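Local coordinates for protein enolase from the environmental genome shotgun sequencing of the Sargasso Sea (PDB 2QGY) that is of unknown function but, as a magnesium-binding member of the enolase superfamily, probably catalyses a reaction that starts by taking a proton next to a carboxylate, at residues 97-102 with 253-258; 234-238 with 262-268. All blocks are in the same frame, centred on the assembly; numbering follows the deposited sequence.

Contact 1: 97-102 with 253-258; sequences RGLDFS and KQSGLV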
# COMPACT_ATOMS: atom_id res chain seq x y z
N ARG A 97 2.45 -1.40 4.80
CA ARG A 97 2.93 -0.29 3.96
C ARG A 97 1.84 0.22 3.03
O ARG A 97 0.71 0.48 3.47
CB ARG A 97 4.20 -0.69 3.20
CG ARG A 97 5.40 -0.96 4.09
CD ARG A 97 6.67 -1.28 3.27
NE ARG A 97 6.58 -2.57 2.59
CZ ARG A 97 7.04 -3.73 3.09
NH1 ARG A 97 6.89 -4.85 2.40
NH2 ARG A 97 7.65 -3.77 4.28
N GLY A 98 2.16 0.39 1.76
CA GLY A 98 1.17 0.74 0.75
C GLY A 98 1.39 2.17 0.34
O GLY A 98 1.96 2.95 1.11
N LEU A 99 0.93 2.53 -0.85
CA LEU A 99 1.25 3.84 -1.44
C LEU A 99 0.68 5.00 -0.64
O LEU A 99 1.38 5.99 -0.45
CB LEU A 99 0.75 3.92 -2.88
CG LEU A 99 1.57 3.23 -3.96
CD1 LEU A 99 1.14 3.78 -5.31
CD2 LEU A 99 3.12 3.45 -3.76
N ASP A 100 -0.58 4.88 -0.20
CA ASP A 100 -1.24 5.94 0.55
C ASP A 100 -0.44 6.26 1.82
O ASP A 100 -0.14 7.43 2.09
CB ASP A 100 -2.69 5.54 0.89
CG ASP A 100 -3.46 5.10 -0.36
OD1 ASP A 100 -4.29 5.91 -0.83
OD2 ASP A 100 -3.22 3.96 -0.88
N PHE A 101 -0.04 5.23 2.58
CA PHE A 101 0.68 5.49 3.82
C PHE A 101 2.06 6.10 3.51
O PHE A 101 2.49 7.05 4.17
CB PHE A 101 0.81 4.20 4.63
CG PHE A 101 1.56 4.37 5.91
CD1 PHE A 101 0.96 4.99 7.03
CD2 PHE A 101 2.85 3.88 6.04
CE1 PHE A 101 1.66 5.14 8.22
CE2 PHE A 101 3.54 4.02 7.24
CZ PHE A 101 2.94 4.65 8.32
N SER A 102 2.74 5.53 2.52
CA SER A 102 4.07 5.97 2.11
C SER A 102 4.01 7.40 1.59
O SER A 102 4.98 8.16 1.77
CB SER A 102 4.65 5.01 1.02
OG SER A 102 4.90 3.71 1.55
N LYS A 253 5.07 2.84 -9.00
CA LYS A 253 3.84 2.46 -8.29
C LYS A 253 4.13 1.62 -7.03
O LYS A 253 3.20 1.07 -6.43
CB LYS A 253 2.88 1.73 -9.25
CG LYS A 253 2.44 2.69 -10.38
CD LYS A 253 1.13 2.38 -11.07
CE LYS A 253 1.03 3.31 -12.29
NZ LYS A 253 -0.31 3.32 -12.95
N GLN A 254 5.40 1.51 -6.66
CA GLN A 254 5.79 0.71 -5.50
C GLN A 254 6.53 1.58 -4.48
O GLN A 254 6.98 2.70 -4.80
CB GLN A 254 6.63 -0.50 -5.92
CG GLN A 254 5.79 -1.63 -6.54
CD GLN A 254 5.47 -1.39 -8.01
OE1 GLN A 254 6.32 -0.88 -8.74
NE2 GLN A 254 4.25 -1.76 -8.44
N SER A 255 6.60 1.12 -3.24
CA SER A 255 7.30 1.86 -2.19
C SER A 255 7.93 0.88 -1.24
O SER A 255 7.62 -0.32 -1.25
CB SER A 255 6.35 2.83 -1.42
OG SER A 255 5.26 2.12 -0.83
N GLY A 256 8.84 1.38 -0.41
CA GLY A 256 9.47 0.55 0.59
C GLY A 256 10.79 -0.01 0.11
O GLY A 256 10.98 -0.31 -1.08
N LEU A 257 11.71 -0.21 1.04
CA LEU A 257 13.04 -0.70 0.65
C LEU A 257 13.02 -2.14 0.16
O LEU A 257 13.76 -2.50 -0.74
CB LEU A 257 13.99 -0.61 1.82
CG LEU A 257 14.41 0.79 2.26
CD1 LEU A 257 15.16 0.71 3.58
CD2 LEU A 257 15.28 1.44 1.17
N VAL A 258 12.16 -2.98 0.75
CA VAL A 258 12.22 -4.42 0.50
C VAL A 258 11.94 -4.76 -0.96
O VAL A 258 12.70 -5.55 -1.54
CB VAL A 258 11.24 -5.19 1.42
CG1 VAL A 258 11.27 -6.69 1.10
CG2 VAL A 258 11.62 -4.94 2.89
O HOH W 1 3.89 -0.13 -0.64

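Contact 2: 234-238 with 262-268; sequences ISLLT and ELISRNA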
# COMPACT_ATOMS: atom_id res chain seq x y z
N ILE A 234 7.87 -9.48 -10.85
CA ILE A 234 9.31 -9.40 -11.03
C ILE A 234 9.75 -10.43 -12.07
O ILE A 234 10.66 -10.17 -12.89
CB ILE A 234 10.08 -9.52 -9.67
CG1 ILE A 234 9.56 -8.45 -8.68
CG2 ILE A 234 11.59 -9.36 -9.88
CD1 ILE A 234 10.26 -8.44 -7.33
N SER A 235 9.09 -11.59 -12.06
CA SER A 235 9.37 -12.64 -13.04
C SER A 235 9.29 -12.09 -14.46
O SER A 235 10.19 -12.33 -15.28
CB SER A 235 8.41 -13.82 -12.85
OG SER A 235 8.67 -14.42 -11.60
N LEU A 236 8.20 -11.37 -14.76
CA LEU A 236 7.99 -10.79 -16.10
C LEU A 236 8.96 -9.66 -16.39
O LEU A 236 9.42 -9.51 -17.52
CB LEU A 236 6.57 -10.28 -16.27
CG LEU A 236 5.58 -11.17 -17.01
CD1 LEU A 236 5.27 -12.43 -16.20
CD2 LEU A 236 4.31 -10.39 -17.34
N LEU A 237 9.28 -8.87 -15.37
CA LEU A 237 10.24 -7.78 -15.58
C LEU A 237 11.58 -8.36 -16.03
O LEU A 237 12.22 -7.85 -16.98
CB LEU A 237 10.47 -6.96 -14.30
CG LEU A 237 9.53 -5.83 -13.91
CD1 LEU A 237 9.85 -5.44 -12.45
CD2 LEU A 237 9.72 -4.65 -14.84
N THR A 238 12.03 -9.39 -15.34
CA THR A 238 13.29 -10.01 -15.69
C THR A 238 13.20 -10.57 -17.11
O THR A 238 14.10 -10.38 -17.91
CB THR A 238 13.74 -11.08 -14.68
OG1 THR A 238 12.86 -12.21 -14.75
CG2 THR A 238 13.79 -10.49 -13.24
N GLU A 262 14.59 -6.52 -3.60
CA GLU A 262 14.28 -7.70 -4.42
C GLU A 262 14.56 -7.41 -5.90
O GLU A 262 15.11 -8.29 -6.58
CB GLU A 262 12.82 -8.13 -4.23
CG GLU A 262 12.37 -9.36 -5.09
CD GLU A 262 13.00 -10.68 -4.66
OE1 GLU A 262 13.54 -10.74 -3.55
OE2 GLU A 262 12.95 -11.66 -5.45
N LEU A 263 14.18 -6.24 -6.41
CA LEU A 263 14.46 -5.92 -7.83
C LEU A 263 15.96 -5.94 -8.08
O LEU A 263 16.43 -6.46 -9.08
CB LEU A 263 13.91 -4.55 -8.25
CG LEU A 263 12.39 -4.34 -8.25
CD1 LEU A 263 12.17 -2.85 -8.45
CD2 LEU A 263 11.74 -5.12 -9.42
N ILE A 264 16.73 -5.39 -7.14
CA ILE A 264 18.20 -5.43 -7.28
C ILE A 264 18.72 -6.88 -7.33
O ILE A 264 19.56 -7.21 -8.19
CB ILE A 264 18.91 -4.64 -6.17
CG1 ILE A 264 18.66 -3.14 -6.30
CG2 ILE A 264 20.45 -4.81 -6.23
CD1 ILE A 264 19.12 -2.34 -5.03
N SER A 265 18.21 -7.70 -6.42
CA SER A 265 18.62 -9.12 -6.25
C SER A 265 18.39 -9.90 -7.51
O SER A 265 19.17 -10.80 -7.86
CB SER A 265 17.76 -9.80 -5.17
OG SER A 265 18.13 -9.37 -3.88
N ARG A 266 17.29 -9.57 -8.17
CA ARG A 266 16.82 -10.30 -9.32
C ARG A 266 17.30 -9.72 -10.67
O ARG A 266 16.88 -10.21 -11.72
CB ARG A 266 15.28 -10.33 -9.30
CG ARG A 266 14.66 -11.10 -8.09
CD ARG A 266 14.50 -12.60 -8.37
NE ARG A 266 13.47 -12.83 -9.36
CZ ARG A 266 12.15 -12.81 -9.12
NH1 ARG A 266 11.30 -13.03 -10.11
NH2 ARG A 266 11.66 -12.58 -7.89
N ASN A 267 18.12 -8.69 -10.63
CA ASN A 267 18.54 -7.95 -11.83
C ASN A 267 17.34 -7.64 -12.71
O ASN A 267 17.33 -7.92 -13.91
CB ASN A 267 19.61 -8.75 -12.63
CG ASN A 267 20.88 -8.99 -11.83
OD1 ASN A 267 21.44 -10.10 -11.81
ND2 ASN A 267 21.33 -7.95 -11.12
N ALA A 268 16.31 -7.04 -12.10
CA ALA A 268 15.03 -6.94 -12.79
C ALA A 268 14.82 -5.63 -13.56
O ALA A 268 13.83 -5.50 -14.30
CB ALA A 268 13.87 -7.20 -11.80
O HOH W 2 12.80 -13.63 -12.56

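Contact 1: 97-102 with 253-258
The backbones come together at L99 and S255, whose CA atoms lie 6.4 Å apart, and drift further apart toward R97 and G256. Each segment is a loop running into a helix, and each helix has a glycine at its N-cap: G98 before helix 99-120 and G256 before helix 257-265. At the backbone angles of both glycines a CB would press on the carbonyl O of the residue before. At the centre two hydroxyls meet, S102 OG and S255 OG, 2.9 Å apart, and either may donate. The S255 hydroxyl is turned between its own backbone N and carbonyl carbon (chi1 58°), which aims it across at the first turn of helix 99-120. S102 OG also lies 3.1 Å from G98 O, the carbonyl that already receives S102 N. A water, 2.6 Å from S255 OG, extends the network to G98 N by a weak bond of 3.0 Å. Beside this polar knot L99 reaches over the other loop: both of its methyls, CD1 and CD2, rest 3.6 Å from K253 O. R97 runs past G256, with its CD 4.3 Å from G256 CA, and its guanidinium comes obliquely to V258 CG2. The contact joins the N-terminal capping domain to the barrel loop that follows strand 248-250. Its chemistry implies a buried serine pair, flanked by L99 and held by a hydroxyl-to-hydroxyl hydrogen bond and one water, while R97 and K253 turn their charged ends to D230, E232 and D94 O of the second subunit.

Contact 2: 234-238 with 262-268
I234 and R266 stand at the heart of a helix-to-helix packing contact on the outside of the barrel, where the first turn of helix 234-243 lies against the last turn of helix 257-265 and the bend that follows it. I234 CG2 sits over the centre of one face of the R266 guanidinium, 3.5 Å above its plane. The arginine is bent at chi2 and chi3 (-87° and -69°), which folds its head back over the isoleucine. At its edge, in plane, NH2 makes a salt bridge of 2.9 Å to the anti lone pair of E262 OE2. Also at that edge a water accepts from R266 NH1 and donates to T238 OG1 at 2.6 Å. The threonine hydroxyl in turn gives its proton to S235 O, 2.7 Å away, and this puts T238 CG2 against A268 CB (3.6 Å) and beside the carbonyl of R266. The other branch of I234 packs through CG1 on L263 CD2 at 4.0 Å. Deeper in, L237 CD1 meets L263 CD2 at 3.6 Å. N267, with phi 47°, forms a Schellman motif that ends the helix and turns A268 in against I234 and T238; A268 N bonds L263 O at 3.1 Å, whereas the buried A268 O has no partner. The second subunit exchanges reciprocally: each E262 bonds S235 OG and bridges R266 NH1 of the other chain. On the barrel side, L237 and L263 both lie on T250 of strand 248-250, L237 also touching V248, and L263 reaches F272 of strand 271-272.

Contacts 1 and 2 use opposite ends of helix 257-265: 253-258 leads into its start and 262-268 carries its end. The centres of the two contacts are about 17 Å apart. Their segments alternate along the chain but touch nowhere except through adjoining sequence. Contact 1 lies nearer the magnesium site, the presumed active centre. K253 directly follows E252, which binds magnesium with D200 and E226, and the K253 side chain is about 6 Å from the ion; in contact 2 the side chain of L237 is about 12 Å from the bound magnesium ion. One contact thus ties the helix start to the capping domain, the other its end to the preceding barrel helix, and both border the second subunit.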